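Long-range contacts in cytosol aminopeptidase (Staphylococcus aureus subsp. aureus, PDB 3KZW), which probably removes amino-terminal residues, leucine above all, from peptides as a metal-dependent aminopeptidase of the cytosol aminopeptidase family: residues Phe481-Thr489 against Gly499-Ile508; Gly152-Phe162 against Ile194-Asp205. All blocks are in the same frame, centred on the assembly; numbering follows the deposited sequence.

Interaction 1: Phe481-Thr489 against Gly499-Ile508. With NA (sodium ion), chain S.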
loop_
_atom_site.group_PDB
_atom_site.type_symbol
_atom_site.label_atom_id
_atom_site.label_comp_id
_atom_site.label_asym_id
_atom_site.label_seq_id
_atom_site.Cartn_x
_atom_site.Cartn_y
_atom_site.Cartn_z
ATOM N N PHE A 481 -8.643 8.686 30.064
ATOM C CA PHE A 481 -7.213 8.435 29.899
ATOM C C PHE A 481 -6.936 7.462 28.753
ATOM O O PHE A 481 -7.211 6.261 28.863
ATOM C CB PHE A 481 -6.604 7.888 31.192
ATOM C CG PHE A 481 -6.594 8.867 32.330
ATOM C CD1 PHE A 481 -5.682 9.917 32.355
ATOM C CD2 PHE A 481 -7.478 8.724 33.393
ATOM C CE1 PHE A 481 -5.662 10.820 33.414
ATOM C CE2 PHE A 481 -7.461 9.614 34.457
ATOM C CZ PHE A 481 -6.550 10.666 34.468
ATOM N N ASP A 482 -6.393 7.986 27.656
ATOM C CA ASP A 482 -5.980 7.153 26.529
ATOM C C ASP A 482 -4.533 6.721 26.740
ATOM O O ASP A 482 -3.601 7.504 26.543
ATOM C CB ASP A 482 -6.144 7.901 25.201
ATOM C CG ASP A 482 -6.232 6.963 23.997
ATOM O OD1 ASP A 482 -5.763 5.801 24.072
ATOM O OD2 ASP A 482 -6.776 7.392 22.956
ATOM N N ILE A 483 -4.363 5.470 27.155
ATOM C CA ILE A 483 -3.049 4.924 27.484
ATOM C C ILE A 483 -2.582 3.894 26.450
ATOM O O ILE A 483 -1.854 2.958 26.776
ATOM C CB ILE A 483 -3.013 4.324 28.922
ATOM C CG1 ILE A 483 -4.082 3.236 29.100
ATOM C CG2 ILE A 483 -3.182 5.426 29.960
ATOM C CD1 ILE A 483 -3.850 2.317 30.290
ATOM N N ALA A 484 -2.993 4.084 25.199
ATOM C CA ALA A 484 -2.614 3.182 24.111
ATOM C C ALA A 484 -1.098 3.046 23.975
ATOM O O ALA A 484 -0.584 1.967 23.669
ATOM C CB ALA A 484 -3.232 3.645 22.800
ATOM N N GLY A 485 -0.391 4.146 24.215
ATOM C CA GLY A 485 1.058 4.173 24.119
ATOM C C GLY A 485 1.779 3.646 25.348
ATOM O O GLY A 485 2.446 2.612 25.271
ATOM N N PRO A 486 1.662 4.357 26.486
ATOM C CA PRO A 486 2.493 4.069 27.660
ATOM C C PRO A 486 2.092 2.840 28.483
ATOM O O PRO A 486 2.817 2.475 29.408
ATOM C CB PRO A 486 2.349 5.343 28.501
ATOM C CG PRO A 486 1.008 5.857 28.159
ATOM C CD PRO A 486 0.782 5.518 26.713
ATOM N N ALA A 487 0.964 2.212 28.152
ATOM C CA ALA A 487 0.504 1.012 28.862
ATOM C C ALA A 487 1.450 -0.165 28.655
ATOM O O ALA A 487 1.503 -1.083 29.473
ATOM C CB ALA A 487 -0.901 0.633 28.432
ATOM N N THR A 488 2.186 -0.128 27.551
ATOM C CA THR A 488 3.174 -1.150 27.233
ATOM C C THR A 488 4.474 -0.506 26.774
ATOM O O THR A 488 4.472 0.602 26.228
ATOM C CB THR A 488 2.681 -2.107 26.123
ATOM O OG1 THR A 488 2.232 -1.341 24.998
ATOM C CG2 THR A 488 1.547 -2.986 26.621
ATOM N N THR A 489 5.578 -1.211 27.001
ATOM C CA THR A 489 6.894 -0.775 26.553
ATOM C C THR A 489 7.597 -1.913 25.812
ATOM O O THR A 489 7.430 -3.083 26.160
ATOM C CB THR A 489 7.762 -0.247 27.733
ATOM O OG1 THR A 489 9.003 0.264 27.231
ATOM C CG2 THR A 489 8.048 -1.346 28.760
ATOM N N GLY A 499 6.833 -5.229 28.051
ATOM C CA GLY A 499 5.442 -5.597 28.263
ATOM C C GLY A 499 4.682 -4.533 29.018
ATOM O O GLY A 499 5.042 -3.357 28.947
ATOM N N PRO A 500 3.630 -4.941 29.754
ATOM C CA PRO A 500 2.762 -4.019 30.481
ATOM C C PRO A 500 3.527 -3.240 31.545
ATOM O O PRO A 500 4.376 -3.804 32.238
ATOM C CB PRO A 500 1.730 -4.944 31.127
ATOM C CG PRO A 500 2.395 -6.270 31.203
ATOM C CD PRO A 500 3.259 -6.346 29.994
ATOM N N THR A 501 3.224 -1.951 31.655
ATOM C CA THR A 501 3.934 -1.054 32.560
ATOM C C THR A 501 3.169 -0.811 33.856
ATOM O O THR A 501 3.761 -0.411 34.860
ATOM C CB THR A 501 4.199 0.308 31.898
ATOM O OG1 THR A 501 2.961 0.861 31.443
ATOM C CG2 THR A 501 5.148 0.162 30.719
ATOM N N GLY A 502 1.860 -1.054 33.828
ATOM C CA GLY A 502 0.978 -0.721 34.946
ATOM C C GLY A 502 0.764 0.779 35.024
ATOM O O GLY A 502 0.547 1.333 36.103
ATOM N N PHE A 503 0.823 1.431 33.865
ATOM C CA PHE A 503 0.751 2.886 33.760
ATOM C C PHE A 503 -0.510 3.462 34.399
ATOM O O PHE A 503 -1.590 2.873 34.299
ATOM C CB PHE A 503 0.842 3.313 32.292
ATOM C CG PHE A 503 1.418 4.684 32.094
ATOM C CD1 PHE A 503 2.794 4.891 32.162
ATOM C CD2 PHE A 503 0.587 5.770 31.838
ATOM C CE1 PHE A 503 3.331 6.162 31.981
ATOM C CE2 PHE A 503 1.117 7.047 31.656
ATOM C CZ PHE A 503 2.490 7.242 31.725
ATOM N N MET A 504 -0.346 4.613 35.053
ATOM C CA MET A 504 -1.422 5.337 35.750
ATOM C C MET A 504 -1.637 4.910 37.203
ATOM O O MET A 504 -2.085 5.717 38.017
ATOM C CB MET A 504 -2.756 5.304 34.981
ATOM C CG MET A 504 -2.766 6.066 33.656
ATOM S SD MET A 504 -2.190 7.769 33.749
ATOM C CE MET A 504 -3.376 8.487 34.896
ATOM N N ILE A 505 -1.330 3.652 37.522
ATOM C CA ILE A 505 -1.500 3.136 38.888
ATOM C C ILE A 505 -0.781 4.001 39.937
ATOM O O ILE A 505 -1.408 4.394 40.921
ATOM C CB ILE A 505 -1.116 1.631 39.020
ATOM C CG1 ILE A 505 -1.997 0.773 38.104
ATOM C CG2 ILE A 505 -1.237 1.162 40.474
ATOM C CD1 ILE A 505 -1.535 -0.665 37.954
ATOM N N PRO A 506 0.518 4.323 39.725
ATOM C CA PRO A 506 1.190 5.217 40.678
ATOM C C PRO A 506 0.507 6.582 40.821
ATOM O O PRO A 506 0.378 7.083 41.939
ATOM C CB PRO A 506 2.587 5.391 40.072
ATOM C CG PRO A 506 2.794 4.178 39.255
ATOM C CD PRO A 506 1.451 3.847 38.686
ATOM N N THR A 507 0.073 7.160 39.701
ATOM C CA THR A 507 -0.569 8.473 39.687
ATOM C C THR A 507 -1.903 8.488 40.439
ATOM O O THR A 507 -2.124 9.343 41.299
ATOM C CB THR A 507 -0.757 8.997 38.237
ATOM O OG1 THR A 507 0.525 9.170 37.623
ATOM C CG2 THR A 507 -1.501 10.333 38.221
ATOM N N ILE A 508 -2.777 7.536 40.120
ATOM C CA ILE A 508 -4.118 7.488 40.708
ATOM C C ILE A 508 -4.079 7.147 42.198
ATOM O O ILE A 508 -4.813 7.742 42.989
ATOM C CB ILE A 508 -5.061 6.523 39.930
ATOM C CG1 ILE A 508 -5.141 6.914 38.446
ATOM C CG2 ILE A 508 -6.461 6.478 40.559
ATOM C CD1 ILE A 508 -5.660 8.333 38.168
HETATM NA NA NA S . 2.843 0.689 23.316
HETATM O O HOH W 1 -0.000 -1.445 31.714
HETATM O O HOH W 2 5.086 -0.099 23.268
#
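CB of P486 sits over the centre of the F503 ring, 3.5 Å from the centroid and almost on the ring normal, a CH-pi contact. CG of P486 leans toward the CD2-CE2 side of the same ring. F503 reaches this place with CG anti to its backbone N (chi1 -153°). The carbonyl of P486 is held as well. The hydroxyl OG1 of T501 donates to O of P486 over 2.6 Å, in the carbonyl plane and on a lone pair. The next carbonyl, O of A487, takes N of T501 at 2.9 Å, from above its plane. A water donates to O of A487 and accepts from N of G502, so it bridges the two turns. Further along, M504 bends at chi2 and chi3. This lays CE over one face of the F481 ring, 3.6 Å from CE1 and off centre toward the rim. SD of M504 lies obliquely off the ring, a Met-aromatic contact. CG of M504 meets CG2 of I483 at 3.8 Å. Strand 406-411 and helix 414-426 also pack on F481. Next to P486, O of G485 and OG1 of T488 bind a sodium ion, with a water as a third ligand. T489 and G499 exchange two backbone hydrogen bonds, with T488 and P500 as the adjacent non-hydrogen-bonded pair. These are the paired strands of an antiparallel beta hairpin in the catalytic domain.

Interaction 2: Gly152-Phe162 against Ile194-Asp205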
loop_
_atom_site.group_PDB
_atom_site.type_symbol
_atom_site.label_atom_id
_atom_site.label_comp_id
_atom_site.label_asym_id
_atom_site.label_seq_id
_atom_site.Cartn_x
_atom_site.Cartn_y
_atom_site.Cartn_z
ATOM N N GLY A 152 10.571 0.586 48.221
ATOM C CA GLY A 152 9.504 -0.409 48.321
ATOM C C GLY A 152 8.901 -0.812 46.984
ATOM O O GLY A 152 8.721 -2.003 46.717
ATOM N N ILE A 153 8.587 0.179 46.150
ATOM C CA ILE A 153 7.980 -0.062 44.837
ATOM C C ILE A 153 8.916 -0.858 43.929
ATOM O O ILE A 153 8.522 -1.886 43.370
ATOM C CB ILE A 153 7.551 1.259 44.132
ATOM C CG1 ILE A 153 6.484 1.991 44.954
ATOM C CG2 ILE A 153 7.021 0.981 42.722
ATOM C CD1 ILE A 153 6.281 3.451 44.568
ATOM N N GLN A 154 10.156 -0.389 43.807
ATOM C CA GLN A 154 11.133 -0.996 42.903
ATOM C C GLN A 154 11.567 -2.400 43.315
ATOM O O GLN A 154 12.005 -3.183 42.475
ATOM C CB GLN A 154 12.358 -0.090 42.726
ATOM C CG GLN A 154 12.075 1.265 42.080
ATOM C CD GLN A 154 11.487 1.154 40.688
ATOM O OE1 GLN A 154 10.316 0.816 40.518
ATOM N NE2 GLN A 154 12.295 1.460 39.680
ATOM N N SER A 155 11.435 -2.721 44.601
ATOM C CA SER A 155 11.764 -4.059 45.096
ATOM C C SER A 155 10.851 -5.122 44.484
ATOM O O SER A 155 11.204 -6.301 44.436
ATOM C CB SER A 155 11.703 -4.109 46.626
ATOM O OG SER A 155 10.368 -4.020 47.093
ATOM N N GLU A 156 9.682 -4.692 44.014
ATOM C CA GLU A 156 8.723 -5.580 43.364
ATOM C C GLU A 156 8.601 -5.294 41.869
ATOM O O GLU A 156 8.595 -6.221 41.057
ATOM C CB GLU A 156 7.348 -5.472 44.031
ATOM C CG GLU A 156 7.293 -5.983 45.468
ATOM C CD GLU A 156 7.357 -7.503 45.573
ATOM O OE1 GLU A 156 7.087 -8.198 44.566
ATOM O OE2 GLU A 156 7.672 -8.006 46.674
ATOM N N ARG A 157 8.514 -4.014 41.513
ATOM C CA ARG A 157 8.265 -3.607 40.129
ATOM C C ARG A 157 9.447 -3.870 39.193
ATOM O O ARG A 157 9.256 -4.358 38.076
ATOM C CB ARG A 157 7.828 -2.141 40.050
ATOM C CG ARG A 157 7.404 -1.720 38.647
ATOM C CD ARG A 157 6.707 -0.379 38.598
ATOM N NE ARG A 157 7.588 0.717 38.986
ATOM C CZ ARG A 157 7.452 1.975 38.570
ATOM N NH1 ARG A 157 6.475 2.307 37.727
ATOM N NH2 ARG A 157 8.304 2.904 38.995
ATOM N N ALA A 158 10.657 -3.550 39.648
ATOM C CA ALA A 158 11.855 -3.691 38.821
ATOM C C ALA A 158 12.276 -5.148 38.636
ATOM O O ALA A 158 12.916 -5.493 37.641
ATOM C CB ALA A 158 13.001 -2.884 39.405
ATOM N N THR A 159 11.905 -5.994 39.595
ATOM C CA THR A 159 12.320 -7.397 39.608
ATOM C C THR A 159 11.253 -8.335 39.041
ATOM O O THR A 159 11.383 -9.558 39.127
ATOM C CB THR A 159 12.679 -7.851 41.031
ATOM O OG1 THR A 159 11.533 -7.705 41.879
ATOM C CG2 THR A 159 13.825 -7.022 41.586
ATOM N N TYR A 160 10.206 -7.756 38.461
ATOM C CA TYR A 160 9.086 -8.519 37.920
ATOM C C TYR A 160 9.506 -9.393 36.740
ATOM O O TYR A 160 10.308 -8.979 35.900
ATOM C CB TYR A 160 7.954 -7.570 37.507
ATOM C CG TYR A 160 6.785 -8.232 36.810
ATOM C CD1 TYR A 160 5.794 -8.886 37.538
ATOM C CD2 TYR A 160 6.665 -8.195 35.420
ATOM C CE1 TYR A 160 4.717 -9.493 36.902
ATOM C CE2 TYR A 160 5.593 -8.800 34.774
ATOM C CZ TYR A 160 4.625 -9.446 35.521
ATOM O OH TYR A 160 3.562 -10.043 34.889
ATOM N N GLU A 161 8.970 -10.609 36.702
ATOM C CA GLU A 161 9.118 -11.487 35.544
ATOM C C GLU A 161 7.897 -12.380 35.357
ATOM O O GLU A 161 7.283 -12.820 36.333
ATOM C CB GLU A 161 10.415 -12.310 35.612
ATOM C CG GLU A 161 10.609 -13.129 36.884
ATOM C CD GLU A 161 11.965 -13.833 36.942
ATOM O OE1 GLU A 161 12.427 -14.363 35.902
ATOM O OE2 GLU A 161 12.564 -13.862 38.040
ATOM N N PHE A 162 7.543 -12.620 34.097
ATOM C CA PHE A 162 6.424 -13.488 33.740
ATOM C C PHE A 162 6.955 -14.733 33.021
ATOM O O PHE A 162 7.008 -14.789 31.788
ATOM C CB PHE A 162 5.416 -12.723 32.869
ATOM C CG PHE A 162 4.079 -13.400 32.741
ATOM C CD1 PHE A 162 3.104 -13.230 33.716
ATOM C CD2 PHE A 162 3.789 -14.196 31.638
ATOM C CE1 PHE A 162 1.864 -13.852 33.600
ATOM C CE2 PHE A 162 2.553 -14.821 31.516
ATOM C CZ PHE A 162 1.588 -14.649 32.497
ATOM N N ILE A 194 5.909 -1.622 48.721
ATOM C CA ILE A 194 5.818 -3.025 48.314
ATOM C C ILE A 194 4.407 -3.388 47.849
ATOM O O ILE A 194 4.238 -4.027 46.807
ATOM C CB ILE A 194 6.280 -3.980 49.448
ATOM C CG1 ILE A 194 7.792 -3.858 49.667
ATOM C CG2 ILE A 194 5.909 -5.432 49.136
ATOM C CD1 ILE A 194 8.287 -4.467 50.963
ATOM N N SER A 195 3.405 -2.965 48.617
ATOM C CA SER A 195 2.009 -3.260 48.300
ATOM C C SER A 195 1.544 -2.555 47.025
ATOM O O SER A 195 0.706 -3.086 46.292
ATOM C CB SER A 195 1.093 -2.926 49.484
ATOM O OG SER A 195 1.196 -1.561 49.840
ATOM N N ILE A 196 2.097 -1.371 46.762
ATOM C CA ILE A 196 1.837 -0.652 45.510
ATOM C C ILE A 196 2.494 -1.389 44.339
ATOM O O ILE A 196 1.864 -1.606 43.301
ATOM C CB ILE A 196 2.310 0.830 45.578
ATOM C CG1 ILE A 196 1.413 1.632 46.528
ATOM C CG2 ILE A 196 2.322 1.471 44.189
ATOM C CD1 ILE A 196 1.924 3.024 46.862
ATOM N N GLY A 197 3.753 -1.780 44.528
ATOM C CA GLY A 197 4.509 -2.528 43.527
ATOM C C GLY A 197 3.870 -3.857 43.172
ATOM O O GLY A 197 3.837 -4.243 42.000
ATOM N N GLN A 198 3.360 -4.556 44.184
ATOM C CA GLN A 198 2.660 -5.828 43.980
ATOM C C GLN A 198 1.310 -5.648 43.286
ATOM O O GLN A 198 0.838 -6.554 42.597
ATOM C CB GLN A 198 2.481 -6.569 45.306
ATOM C CG GLN A 198 3.743 -7.253 45.791
ATOM C CD GLN A 198 3.539 -8.057 47.061
ATOM O OE1 GLN A 198 2.447 -8.082 47.633
ATOM N NE2 GLN A 198 4.599 -8.720 47.512
ATOM N N SER A 199 0.701 -4.478 43.470
ATOM C CA SER A 199 -0.538 -4.130 42.777
ATOM C C SER A 199 -0.283 -3.884 41.294
ATOM O O SER A 199 -1.108 -4.244 40.450
ATOM C CB SER A 199 -1.186 -2.900 43.412
ATOM O OG SER A 199 -1.517 -3.149 44.764
ATOM N N ILE A 200 0.861 -3.272 40.989
ATOM C CA ILE A 200 1.292 -3.042 39.607
ATOM C C ILE A 200 1.573 -4.375 38.917
ATOM O O ILE A 200 1.173 -4.586 37.769
ATOM C CB ILE A 200 2.530 -2.107 39.542
ATOM C CG1 ILE A 200 2.150 -0.695 40.012
ATOM C CG2 ILE A 200 3.110 -2.061 38.128
ATOM C CD1 ILE A 200 3.327 0.208 40.322
ATOM N N ASN A 201 2.239 -5.275 39.636
ATOM C CA ASN A 201 2.554 -6.607 39.126
ATOM C C ASN A 201 1.322 -7.480 38.922
ATOM O O ASN A 201 1.307 -8.338 38.040
ATOM C CB ASN A 201 3.570 -7.307 40.034
ATOM C CG ASN A 201 4.953 -6.676 39.964
ATOM O OD1 ASN A 201 5.207 -5.785 39.151
ATOM N ND2 ASN A 201 5.857 -7.143 40.815
ATOM N N LEU A 202 0.295 -7.258 39.740
ATOM C CA LEU A 202 -0.976 -7.962 39.591
ATOM C C LEU A 202 -1.632 -7.579 38.268
ATOM O O LEU A 202 -2.152 -8.439 37.558
ATOM C CB LEU A 202 -1.917 -7.661 40.765
ATOM C CG LEU A 202 -3.325 -8.276 40.716
ATOM C CD1 LEU A 202 -3.291 -9.790 40.906
ATOM C CD2 LEU A 202 -4.237 -7.630 41.744
ATOM N N ALA A 203 -1.598 -6.284 37.956
ATOM C CA ALA A 203 -2.111 -5.760 36.695
ATOM C C ALA A 203 -1.309 -6.314 35.517
ATOM O O ALA A 203 -1.881 -6.705 34.493
ATOM C CB ALA A 203 -2.080 -4.242 36.704
ATOM N N ARG A 204 0.014 -6.352 35.683
ATOM C CA ARG A 204 0.926 -6.900 34.682
ATOM C C ARG A 204 0.643 -8.367 34.382
ATOM O O ARG A 204 0.698 -8.784 33.226
ATOM C CB ARG A 204 2.376 -6.754 35.144
ATOM C CG ARG A 204 2.972 -5.379 34.957
ATOM C CD ARG A 204 4.319 -5.309 35.640
ATOM N NE ARG A 204 5.131 -4.203 35.151
ATOM C CZ ARG A 204 6.316 -3.863 35.647
ATOM N NH1 ARG A 204 6.841 -4.533 36.663
ATOM N NH2 ARG A 204 6.975 -2.838 35.130
ATOM N N ASP A 205 0.349 -9.141 35.427
ATOM C CA ASP A 205 0.041 -10.565 35.287
ATOM C C ASP A 205 -1.188 -10.803 34.414
ATOM O O ASP A 205 -1.175 -11.676 33.543
ATOM C CB ASP A 205 -0.136 -11.223 36.659
ATOM C CG ASP A 205 1.188 -11.605 37.309
ATOM O OD1 ASP A 205 2.241 -11.560 36.632
ATOM O OD2 ASP A 205 1.173 -11.963 38.507
#
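E156 fits as a knob into a hole formed by I194, G197, Q198 and N201. This single knob-into-hole contact sits where helix 144-157 packs on helix 188-208. The segment axes approach to 6.9 Å and run roughly parallel, 32° apart. G197 has no side chain, and its CA lies 4.1 Å from O of I153. Beside it CB of E156 rests on the bare backbone. I153 adds apolar contact with I196 and I200. The carboxylate of E156 turns nearly perpendicular to the Q198 amide, and their bond is weak.

Side chains of helix 188-208 take up the carbonyls of E156 and R157. ND2 of N201 gives a straight bond of 2.9 Å to O of E156, arriving high above the carbonyl plane. NH1 of R204 meets O of R157 at 2.8 Å, on a lone pair and in the guanidinium plane. OD1 of N201 accepts from the same NH1 and helps to position it. CD of R157 packs on CD1 of I200, and NE and NH2 of R157 both hold OE1 of Q154.

The chain then turns, and Y160, with CG anti to its backbone N (chi1 174°), runs back along R204. CD of R204 lies over one face of the tyrosine ring, 3.8 Å from its centroid. F162 follows and also packs on I449 of a neighbouring subunit. Further out, OE2 of E156 accepts from N of A24 and OE1 of Q198 from R322. NE and NH2 of R204 reach O of P500 and of N495. OH of Y160 accepts a hydrogen bond from ND2 of N208 and donates to OD1 of D205 over 2.7 Å, on the anti side of the carboxylate, and CD1 at the edge of the F162 ring lies 3.5 Å from that oxygen.

How the interactions relate
Interaction 2 closes in the chain before interaction 1 opens, and their centres are 14 Å apart. R204 joins them. Its NE lies 3.0 Å from O of P500, a probable hydrogen bond onto the hairpin of interaction 1. Helix 188-208 thus faces helix 144-157 on one side and segment 499-508 on another. On this second side I505 packs on A203 and I200: I505 CD1 meets A203 CB at 3.8 Å, and I505 CG2 meets I200 CG1 at 3.9 Å. Helix 188-208 therefore ties residues of the N-terminal family region to the catalytic part. The sodium ion sits within interaction 1, about 13 Å from the nearest atom of the R204 side chain.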